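Local coordinates for DNA-3-methyladenine glycosidase (Bacillus halodurans, PDB 2H56), which belongs to the HhH-GPD superfamily of base excision DNA repair proteins, which share a largely helical fold built around a helix-hairpin-helix motif, at residues 78-83 and 88-93; 74-79 and 101-106; 174-179 and 189-194. All blocks are in the same frame, centred on the assembly; numbering follows the deposited sequence.

How the interactions relate
Along the chain, helix 66-80 comes first and serves both interaction 1 and interaction 2. Interaction 1 closes the tight loop after this helix, bringing 88-93 back against its C-terminal end. Starting from the same helix, its loop lies inside the longer one closed by interaction 2, which runs through helices 88-91 and 95-100 and returns 101-106 to 74-79. The two share Gln78 and Leu79, and their centres are about 10 Å apart. Helices 133-141 and 148-157, probably the helix-hairpin-helix of the family, follow. Interaction 3 comes later still, joining the successive helices 170-180 and 187-195 on the opposite side of the chain's centre; its centre is about 43 Å from that of interaction 1.

Interaction 1: residues 78-83 and 88-93; sequences QLVGGA and EQLYRV
Val80, at the end of helix 66-80, packs against the short, weakly bonded helix 88-91, and its CG1 methyl makes the apolar contacts. CG1 lies 3.7 Å from CD2 of Leu90, the two side chains meeting at a slant, and 4.0 Å from CG2 of Val93; it also lies close to the backbone O of Gln89. A short apolar side chain, held near its own backbone, suits this narrow approach. Val93 turns its other branch to Leu79: its CG1 stands 4.1 Å from Leu79 CD1, with the side chains nearly perpendicular. A chi1 of -177° sets CG1 anti to the backbone N and leaves CG2 for Val80, so the branched valine serves two different residues.

Just after Val80, helix 66-80 ends in a Schellman motif. Gly81 takes positive phi, and the N of Gly82 probably bonds to Glu77 O; glycine is favoured at both positions by their backbone angles. The turn helps direct the chain back, so that 88-93 lies beside the helix end.

Gln89 stretches its side chain toward Val80 and the carbonyl of Ala83. NE2 is 3.9 Å from Val80 CB and 3.6 Å from Val80 O, too long for a bond. OE1 approaches Ala83 O to 3.2 Å, two acceptors and no bond. Glutamine suits because its methylenes pack near Val80 while OE1 accepts from the N of Glu85, and weakly from that of Lys86. On the inner side Leu90 rests on Ile111 and Cys115 of helix 105-119, while Arg112 takes the carbonyl oxygens of Leu90 and Val93.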
loop_
_atom_site.group_PDB
_atom_site.type_symbol
_atom_site.label_atom_id
_atom_site.label_comp_id
_atom_site.label_asym_id
_atom_site.label_seq_id
_atom_site.Cartn_x
_atom_site.Cartn_y
_atom_site.Cartn_z
ATOM N N GLN A 78 -24.406 -2.176 3.066
ATOM C CA GLN A 78 -25.842 -2.245 3.308
ATOM C C GLN A 78 -26.308 -3.688 3.378
ATOM O O GLN A 78 -27.072 -4.031 4.252
ATOM C CB GLN A 78 -26.627 -1.527 2.233
ATOM C CG GLN A 78 -26.474 -0.031 2.197
ATOM C CD GLN A 78 -27.101 0.562 0.929
ATOM O OE1 GLN A 78 -28.299 0.405 0.710
ATOM N NE2 GLN A 78 -26.287 1.224 0.083
ATOM N N LEU A 79 -25.825 -4.542 2.479
ATOM C CA LEU A 79 -26.139 -5.985 2.524
ATOM C C LEU A 79 -25.810 -6.576 3.874
ATOM O O LEU A 79 -26.639 -7.247 4.423
ATOM C CB LEU A 79 -25.399 -6.770 1.427
ATOM C CG LEU A 79 -25.860 -6.386 0.018
ATOM C CD1 LEU A 79 -24.995 -7.014 -1.082
ATOM C CD2 LEU A 79 -27.375 -6.686 -0.133
ATOM N N VAL A 80 -24.622 -6.310 4.421
ATOM C CA VAL A 80 -24.261 -6.790 5.794
ATOM C C VAL A 80 -24.826 -5.957 6.959
ATOM O O VAL A 80 -24.672 -6.348 8.109
ATOM C CB VAL A 80 -22.735 -6.945 5.992
ATOM C CG1 VAL A 80 -22.181 -7.942 5.002
ATOM C CG2 VAL A 80 -22.036 -5.635 5.834
ATOM N N GLY A 81 -25.464 -4.820 6.667
ATOM C CA GLY A 81 -26.187 -4.032 7.661
ATOM C C GLY A 81 -25.346 -3.068 8.459
ATOM O O GLY A 81 -25.698 -2.724 9.574
ATOM N N GLY A 82 -24.235 -2.606 7.902
ATOM C CA GLY A 82 -23.367 -1.654 8.598
ATOM C C GLY A 82 -21.917 -1.955 8.301
ATOM O O GLY A 82 -21.599 -2.524 7.263
ATOM N N ALA A 83 -21.019 -1.588 9.203
ATOM C CA ALA A 83 -19.601 -1.840 8.970
ATOM C C ALA A 83 -19.361 -3.331 8.655
ATOM O O ALA A 83 -19.891 -4.221 9.309
ATOM C CB ALA A 83 -18.751 -1.397 10.182
ATOM N N GLU A 88 -17.785 -13.671 9.243
ATOM C CA GLU A 88 -19.061 -14.341 9.478
ATOM C C GLU A 88 -20.206 -13.534 8.841
ATOM O O GLU A 88 -21.191 -14.095 8.382
ATOM C CB GLU A 88 -19.307 -14.628 10.981
ATOM N N GLN A 89 -20.065 -12.226 8.745
ATOM C CA GLN A 89 -21.135 -11.394 8.161
ATOM C C GLN A 89 -21.462 -11.711 6.699
ATOM O O GLN A 89 -22.552 -11.420 6.217
ATOM C CB GLN A 89 -20.757 -9.927 8.244
ATOM C CG GLN A 89 -20.475 -9.460 9.640
ATOM C CD GLN A 89 -20.475 -7.979 9.703
ATOM O OE1 GLN A 89 -19.414 -7.343 9.663
ATOM N NE2 GLN A 89 -21.675 -7.398 9.724
ATOM N N LEU A 90 -20.490 -12.253 5.981
ATOM C CA LEU A 90 -20.679 -12.495 4.579
ATOM C C LEU A 90 -21.266 -13.881 4.327
ATOM O O LEU A 90 -21.791 -14.138 3.224
ATOM C CB LEU A 90 -19.373 -12.291 3.827
ATOM C CG LEU A 90 -18.990 -10.819 3.648
ATOM C CD1 LEU A 90 -17.667 -10.774 2.934
ATOM C CD2 LEU A 90 -20.027 -9.997 2.871
ATOM N N TYR A 91 -21.193 -14.769 5.328
ATOM C CA TYR A 91 -21.808 -16.073 5.153
ATOM C C TYR A 91 -23.254 -15.810 4.791
ATOM O O TYR A 91 -23.724 -16.400 3.849
ATOM C CB TYR A 91 -21.714 -17.014 6.380
ATOM C CG TYR A 91 -22.529 -18.314 6.226
ATOM N N ARG A 92 -23.932 -14.897 5.497
ATOM C CA ARG A 92 -25.386 -14.679 5.298
ATOM C C ARG A 92 -25.778 -13.994 3.963
ATOM O O ARG A 92 -26.957 -13.916 3.670
ATOM C CB ARG A 92 -26.004 -13.904 6.493
ATOM N N VAL A 93 -24.810 -13.508 3.173
ATOM C CA VAL A 93 -25.069 -12.809 1.918
ATOM C C VAL A 93 -24.725 -13.679 0.710
ATOM O O VAL A 93 -23.606 -14.108 0.577
ATOM C CB VAL A 93 -24.194 -11.562 1.832
ATOM C CG1 VAL A 93 -24.506 -10.773 0.557
ATOM C CG2 VAL A 93 -24.368 -10.713 3.082
#

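Interaction 2: residues 74-79 and 101-106; sequences GRVEQL and AGVSKR
Arg75 reaches across from helix 66-80 to the carbonyl oxygen of Ala101, and grips it side-on with two nitrogens. NE donates to Ala101 O at 3.0 Å, with an N-H...O angle of 154°, and NH2 donates to the same oxygen at 3.1 Å in a more bent bond. The oxygen lies almost in the guanidinium plane, at its edge, so both N-H groups converge on it. Both donors approach from the same face of the carbonyl plane, tilted about 30° from it. A bend at chi3 (-68°) swings the guanidinium round so that its NE edge meets the oxygen. Arginine suits this place because its aliphatic stem packs by the Ala101 methyl while its head supplies two donors at once; the positive charge probably also favours a carbonyl at the C-terminal end of a helix.

The apolar contacts lie next to this grip. Ala101 presents its single methyl between two side chains of the facing helix, with its CB 4.1 Å from Arg75 CB and 4.0 Å from Leu79 CD1. Such a small residue lets the backbones draw close. Further along, the buried Val76 and Val103 cross at about a right angle, touching through their CG2 methyls at 3.8 Å; compact valines let single methyls meet here.

Gly102, with positive phi, ends helix 95-100 in a Schellman motif, and Ser104 begins the next helix as its N-cap, OG accepting from the N of Lys107. The short 101-104 linker joins helices 95-100 and 105-119 and packs against helix 66-80: Val76 also rests on Leu98 of helix 95-100, and Val103 on Ile108 and Ile111 of helix 105-119.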
loop_
_atom_site.group_PDB
_atom_site.type_symbol
_atom_site.label_atom_id
_atom_site.label_comp_id
_atom_site.label_asym_id
_atom_site.label_seq_id
_atom_site.Cartn_x
_atom_site.Cartn_y
_atom_site.Cartn_z
ATOM N N GLY A 74 -20.141 0.703 -0.751
ATOM C CA GLY A 74 -21.258 1.236 0.030
ATOM C C GLY A 74 -22.432 0.287 0.044
ATOM O O GLY A 74 -23.088 0.110 1.066
ATOM N N ARG A 75 -22.682 -0.349 -1.096
ATOM C CA ARG A 75 -23.798 -1.254 -1.207
ATOM C C ARG A 75 -23.513 -2.589 -0.529
ATOM O O ARG A 75 -24.434 -3.208 -0.022
ATOM C CB ARG A 75 -24.191 -1.444 -2.665
ATOM C CG ARG A 75 -24.888 -0.238 -3.268
ATOM C CD ARG A 75 -25.442 -0.581 -4.611
ATOM N NE ARG A 75 -24.425 -0.833 -5.644
ATOM C CZ ARG A 75 -23.831 0.128 -6.352
ATOM N NH1 ARG A 75 -24.106 1.407 -6.112
ATOM N NH2 ARG A 75 -22.948 -0.175 -7.291
ATOM N N VAL A 76 -22.259 -3.031 -0.491
ATOM C CA VAL A 76 -21.932 -4.238 0.252
ATOM C C VAL A 76 -22.196 -3.990 1.736
ATOM O O VAL A 76 -22.804 -4.841 2.433
ATOM C CB VAL A 76 -20.484 -4.722 0.047
ATOM C CG1 VAL A 76 -20.292 -5.995 0.780
ATOM C CG2 VAL A 76 -20.150 -4.925 -1.440
ATOM N N GLU A 77 -21.811 -2.807 2.222
ATOM C CA GLU A 77 -22.038 -2.503 3.641
ATOM C C GLU A 77 -23.531 -2.623 3.976
ATOM O O GLU A 77 -23.876 -3.152 5.033
ATOM C CB GLU A 77 -21.454 -1.145 4.066
ATOM C CG GLU A 77 -19.908 -1.088 3.983
ATOM C CD GLU A 77 -19.219 -0.136 5.001
ATOM O OE1 GLU A 77 -19.707 1.006 5.192
ATOM O OE2 GLU A 77 -18.158 -0.543 5.584
ATOM N N GLN A 78 -24.406 -2.176 3.066
ATOM C CA GLN A 78 -25.842 -2.245 3.308
ATOM C C GLN A 78 -26.308 -3.688 3.378
ATOM O O GLN A 78 -27.072 -4.031 4.252
ATOM C CB GLN A 78 -26.627 -1.527 2.233
ATOM C CG GLN A 78 -26.474 -0.031 2.197
ATOM C CD GLN A 78 -27.101 0.562 0.929
ATOM O OE1 GLN A 78 -28.299 0.405 0.710
ATOM N NE2 GLN A 78 -26.287 1.224 0.083
ATOM N N LEU A 79 -25.825 -4.542 2.479
ATOM C CA LEU A 79 -26.139 -5.985 2.524
ATOM C C LEU A 79 -25.810 -6.576 3.874
ATOM O O LEU A 79 -26.639 -7.247 4.423
ATOM C CB LEU A 79 -25.399 -6.770 1.427
ATOM C CG LEU A 79 -25.860 -6.386 0.018
ATOM C CD1 LEU A 79 -24.995 -7.014 -1.082
ATOM C CD2 LEU A 79 -27.375 -6.686 -0.133
ATOM N N ALA A 101 -25.193 -6.058 -6.432
ATOM C CA ALA A 101 -24.572 -4.863 -5.879
ATOM C C ALA A 101 -23.462 -4.326 -6.792
ATOM O O ALA A 101 -22.978 -3.227 -6.581
ATOM C CB ALA A 101 -24.014 -5.155 -4.460
ATOM N N GLY A 102 -23.036 -5.107 -7.785
ATOM C CA GLY A 102 -21.995 -4.667 -8.699
ATOM C C GLY A 102 -20.636 -5.279 -8.460
ATOM O O GLY A 102 -19.667 -4.894 -9.112
ATOM N N VAL A 103 -20.528 -6.221 -7.530
ATOM C CA VAL A 103 -19.235 -6.873 -7.310
ATOM C C VAL A 103 -19.075 -7.880 -8.389
ATOM O O VAL A 103 -19.969 -8.684 -8.596
ATOM C CB VAL A 103 -19.130 -7.609 -5.954
ATOM C CG1 VAL A 103 -17.720 -8.176 -5.804
ATOM C CG2 VAL A 103 -19.453 -6.666 -4.797
ATOM N N SER A 104 -17.949 -7.877 -9.082
ATOM C CA SER A 104 -17.790 -8.811 -10.245
ATOM C C SER A 104 -17.708 -10.251 -9.764
ATOM O O SER A 104 -17.488 -10.491 -8.588
ATOM C CB SER A 104 -16.585 -8.432 -11.107
ATOM O OG SER A 104 -15.368 -8.901 -10.548
ATOM N N LYS A 105 -17.942 -11.204 -10.652
ATOM C CA LYS A 105 -17.832 -12.638 -10.306
ATOM C C LYS A 105 -16.397 -13.047 -9.850
ATOM O O LYS A 105 -16.227 -13.807 -8.883
ATOM C CB LYS A 105 -18.265 -13.486 -11.483
ATOM C CG LYS A 105 -18.320 -14.954 -11.206
ATOM C CD LYS A 105 -18.641 -15.714 -12.467
ATOM C CE LYS A 105 -18.976 -17.158 -12.170
ATOM N NZ LYS A 105 -20.058 -17.661 -13.068
ATOM N N ARG A 106 -15.371 -12.520 -10.503
ATOM C CA ARG A 106 -14.031 -12.793 -10.030
ATOM C C ARG A 106 -13.791 -12.209 -8.626
ATOM O O ARG A 106 -13.228 -12.868 -7.741
ATOM C CB ARG A 106 -12.979 -12.285 -11.025
ATOM C CG ARG A 106 -12.709 -13.250 -12.208
ATOM C CD ARG A 106 -11.212 -13.498 -12.342
ATOM N NE ARG A 106 -10.871 -14.098 -13.621
ATOM C CZ ARG A 106 -10.853 -13.453 -14.787
ATOM N NH1 ARG A 106 -11.161 -12.156 -14.856
ATOM N NH2 ARG A 106 -10.534 -14.118 -15.897
#

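Interaction 3: residues 174-179 and 189-194; sequences RGAKWL and KLLIYH
Helix segments 174-179 and 189-194 cross steeply at 75°, with axes 8.8 Å apart at their closest and Ala176 nearest Leu191 in the backbone. Ala176 points at the facing helix, and its small methyl keeps this crossing close: CB lies 4.1 Å from Leu190 CB and 4.3 Å from Leu191 CB, so the alanine is set against two successive leucines.

Leu190 does the reaching. With CG anti to the carbonyl carbon (chi1 -78°), its CD1 methyl extends onto the backbone of the other helix, 3.7 Å from Lys177 CA and 3.8 Å from Ala176 O. Lys177 points its CB away from the partner helix, yet the two side chains cross at about a right angle, with Lys177 CG 4.2 Å from Leu190 CD1, which lets a lysine border the contact through its methylenes.

These two consecutive helices belong to the largely helical HhH-GPD fold. Helix 202-219 packs against both through Leu209, which meets Leu191 and Leu179; Leu179 also touches Leu33 and Phe36 of helix 31-40.

One turn beyond Leu190, His194 folds back along its own helix. ND1 donates to Leu190 O at 3.1 Å, the oxygen lying in the plane of the ring. That carbonyl also accepts the helical bond from His194 N, and the imidazole is further held by stacking on Tyr180.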
loop_
_atom_site.group_PDB
_atom_site.type_symbol
_atom_site.label_atom_id
_atom_site.label_comp_id
_atom_site.label_asym_id
_atom_site.label_seq_id
_atom_site.Cartn_x
_atom_site.Cartn_y
_atom_site.Cartn_z
ATOM N N ARG A 174 8.469 5.847 -10.843
ATOM C CA ARG A 174 8.501 7.222 -11.321
ATOM C C ARG A 174 9.275 8.125 -10.357
ATOM O O ARG A 174 10.034 8.977 -10.795
ATOM C CB ARG A 174 7.087 7.747 -11.502
ATOM C CG ARG A 174 6.984 9.207 -11.917
ATOM C CD ARG A 174 5.591 9.509 -12.479
ATOM N NE ARG A 174 5.226 10.919 -12.360
ATOM C CZ ARG A 174 5.430 11.845 -13.302
ATOM N NH1 ARG A 174 5.994 11.536 -14.467
ATOM N NH2 ARG A 174 5.046 13.098 -13.088
ATOM N N GLY A 175 9.085 7.945 -9.052
ATOM C CA GLY A 175 9.762 8.790 -8.077
ATOM C C GLY A 175 11.254 8.505 -8.058
ATOM O O GLY A 175 12.063 9.415 -7.934
ATOM N N ALA A 176 11.610 7.232 -8.192
ATOM C CA ALA A 176 12.995 6.820 -8.189
ATOM C C ALA A 176 13.764 7.451 -9.353
ATOM O O ALA A 176 14.824 8.004 -9.162
ATOM C CB ALA A 176 13.088 5.306 -8.237
ATOM N N LYS A 177 13.224 7.358 -10.556
ATOM C CA LYS A 177 13.819 8.008 -11.729
ATOM C C LYS A 177 14.011 9.500 -11.492
ATOM O O LYS A 177 15.017 10.072 -11.878
ATOM C CB LYS A 177 12.938 7.797 -12.974
ATOM C CG LYS A 177 13.056 6.398 -13.550
ATOM C CD LYS A 177 11.842 5.973 -14.376
ATOM C CE LYS A 177 11.723 6.717 -15.677
ATOM N NZ LYS A 177 10.569 6.171 -16.434
ATOM N N TRP A 178 13.039 10.123 -10.844
ATOM C CA TRP A 178 13.046 11.566 -10.635
ATOM C C TRP A 178 14.148 11.922 -9.656
ATOM O O TRP A 178 14.948 12.808 -9.899
ATOM C CB TRP A 178 11.681 11.996 -10.089
ATOM C CG TRP A 178 11.461 13.443 -9.981
ATOM C CD1 TRP A 178 10.908 14.265 -10.924
ATOM C CD2 TRP A 178 11.741 14.256 -8.852
ATOM N NE1 TRP A 178 10.844 15.548 -10.448
ATOM C CE2 TRP A 178 11.350 15.566 -9.173
ATOM C CE3 TRP A 178 12.301 14.012 -7.603
ATOM C CZ2 TRP A 178 11.493 16.620 -8.285
ATOM C CZ3 TRP A 178 12.452 15.059 -6.738
ATOM C CH2 TRP A 178 12.048 16.345 -7.078
ATOM N N LEU A 179 14.200 11.175 -8.569
ATOM C CA LEU A 179 15.112 11.451 -7.471
ATOM C C LEU A 179 16.563 10.930 -7.673
ATOM O O LEU A 179 17.482 11.448 -7.074
ATOM C CB LEU A 179 14.491 10.849 -6.204
ATOM C CG LEU A 179 15.029 11.238 -4.826
ATOM C CD1 LEU A 179 14.780 12.710 -4.541
ATOM C CD2 LEU A 179 14.340 10.362 -3.816
ATOM N N LYS A 189 15.166 -0.906 -11.406
ATOM C CA LYS A 189 16.541 -1.099 -10.983
ATOM C C LYS A 189 17.011 -0.030 -9.992
ATOM O O LYS A 189 17.773 -0.339 -9.067
ATOM C CB LYS A 189 17.457 -1.114 -12.200
ATOM C CG LYS A 189 17.408 -2.387 -13.065
ATOM C CD LYS A 189 18.288 -2.204 -14.290
ATOM C CE LYS A 189 19.268 -3.362 -14.492
ATOM N NZ LYS A 189 18.611 -4.567 -15.087
ATOM N N LEU A 190 16.583 1.225 -10.176
ATOM C CA LEU A 190 17.034 2.326 -9.298
ATOM C C LEU A 190 16.505 2.073 -7.909
ATOM O O LEU A 190 17.207 2.202 -6.908
ATOM C CB LEU A 190 16.537 3.688 -9.793
ATOM C CG LEU A 190 17.289 4.302 -10.979
ATOM C CD1 LEU A 190 16.590 5.555 -11.512
ATOM C CD2 LEU A 190 18.726 4.616 -10.622
ATOM N N LEU A 191 15.230 1.711 -7.879
ATOM C CA LEU A 191 14.522 1.415 -6.642
ATOM C C LEU A 191 15.135 0.221 -5.879
ATOM O O LEU A 191 15.335 0.302 -4.676
ATOM C CB LEU A 191 13.069 1.172 -6.992
ATOM C CG LEU A 191 11.986 1.188 -5.953
ATOM C CD1 LEU A 191 12.090 2.401 -5.000
ATOM C CD2 LEU A 191 10.719 1.185 -6.743
ATOM N N ILE A 192 15.469 -0.867 -6.572
ATOM C CA ILE A 192 16.145 -1.991 -5.924
ATOM C C ILE A 192 17.486 -1.573 -5.344
ATOM O O ILE A 192 17.833 -1.965 -4.234
ATOM C CB ILE A 192 16.401 -3.163 -6.893
ATOM C CG1 ILE A 192 15.082 -3.877 -7.219
ATOM C CG2 ILE A 192 17.444 -4.146 -6.293
ATOM C CD1 ILE A 192 15.194 -4.903 -8.309
ATOM N N TYR A 193 18.237 -0.775 -6.096
ATOM C CA TYR A 193 19.611 -0.413 -5.716
ATOM C C TYR A 193 19.609 0.555 -4.532
ATOM O O TYR A 193 20.191 0.267 -3.475
ATOM C CB TYR A 193 20.309 0.176 -6.927
ATOM C CG TYR A 193 21.750 0.549 -6.751
ATOM C CD1 TYR A 193 22.102 1.828 -6.328
ATOM C CD2 TYR A 193 22.775 -0.340 -7.080
ATOM C CE1 TYR A 193 23.431 2.208 -6.195
ATOM C CE2 TYR A 193 24.127 0.039 -6.953
ATOM C CZ TYR A 193 24.445 1.320 -6.504
ATOM O OH TYR A 193 25.770 1.739 -6.362
ATOM N N HIS A 194 18.907 1.667 -4.680
ATOM C CA HIS A 194 18.888 2.684 -3.655
ATOM C C HIS A 194 18.097 2.262 -2.418
ATOM O O HIS A 194 18.393 2.696 -1.300
ATOM C CB HIS A 194 18.348 3.978 -4.238
ATOM C CG HIS A 194 19.316 4.653 -5.156
ATOM N ND1 HIS A 194 19.372 4.390 -6.509
ATOM C CD2 HIS A 194 20.290 5.553 -4.904
ATOM C CE1 HIS A 194 20.338 5.110 -7.048
ATOM N NE2 HIS A 194 20.905 5.828 -6.094
#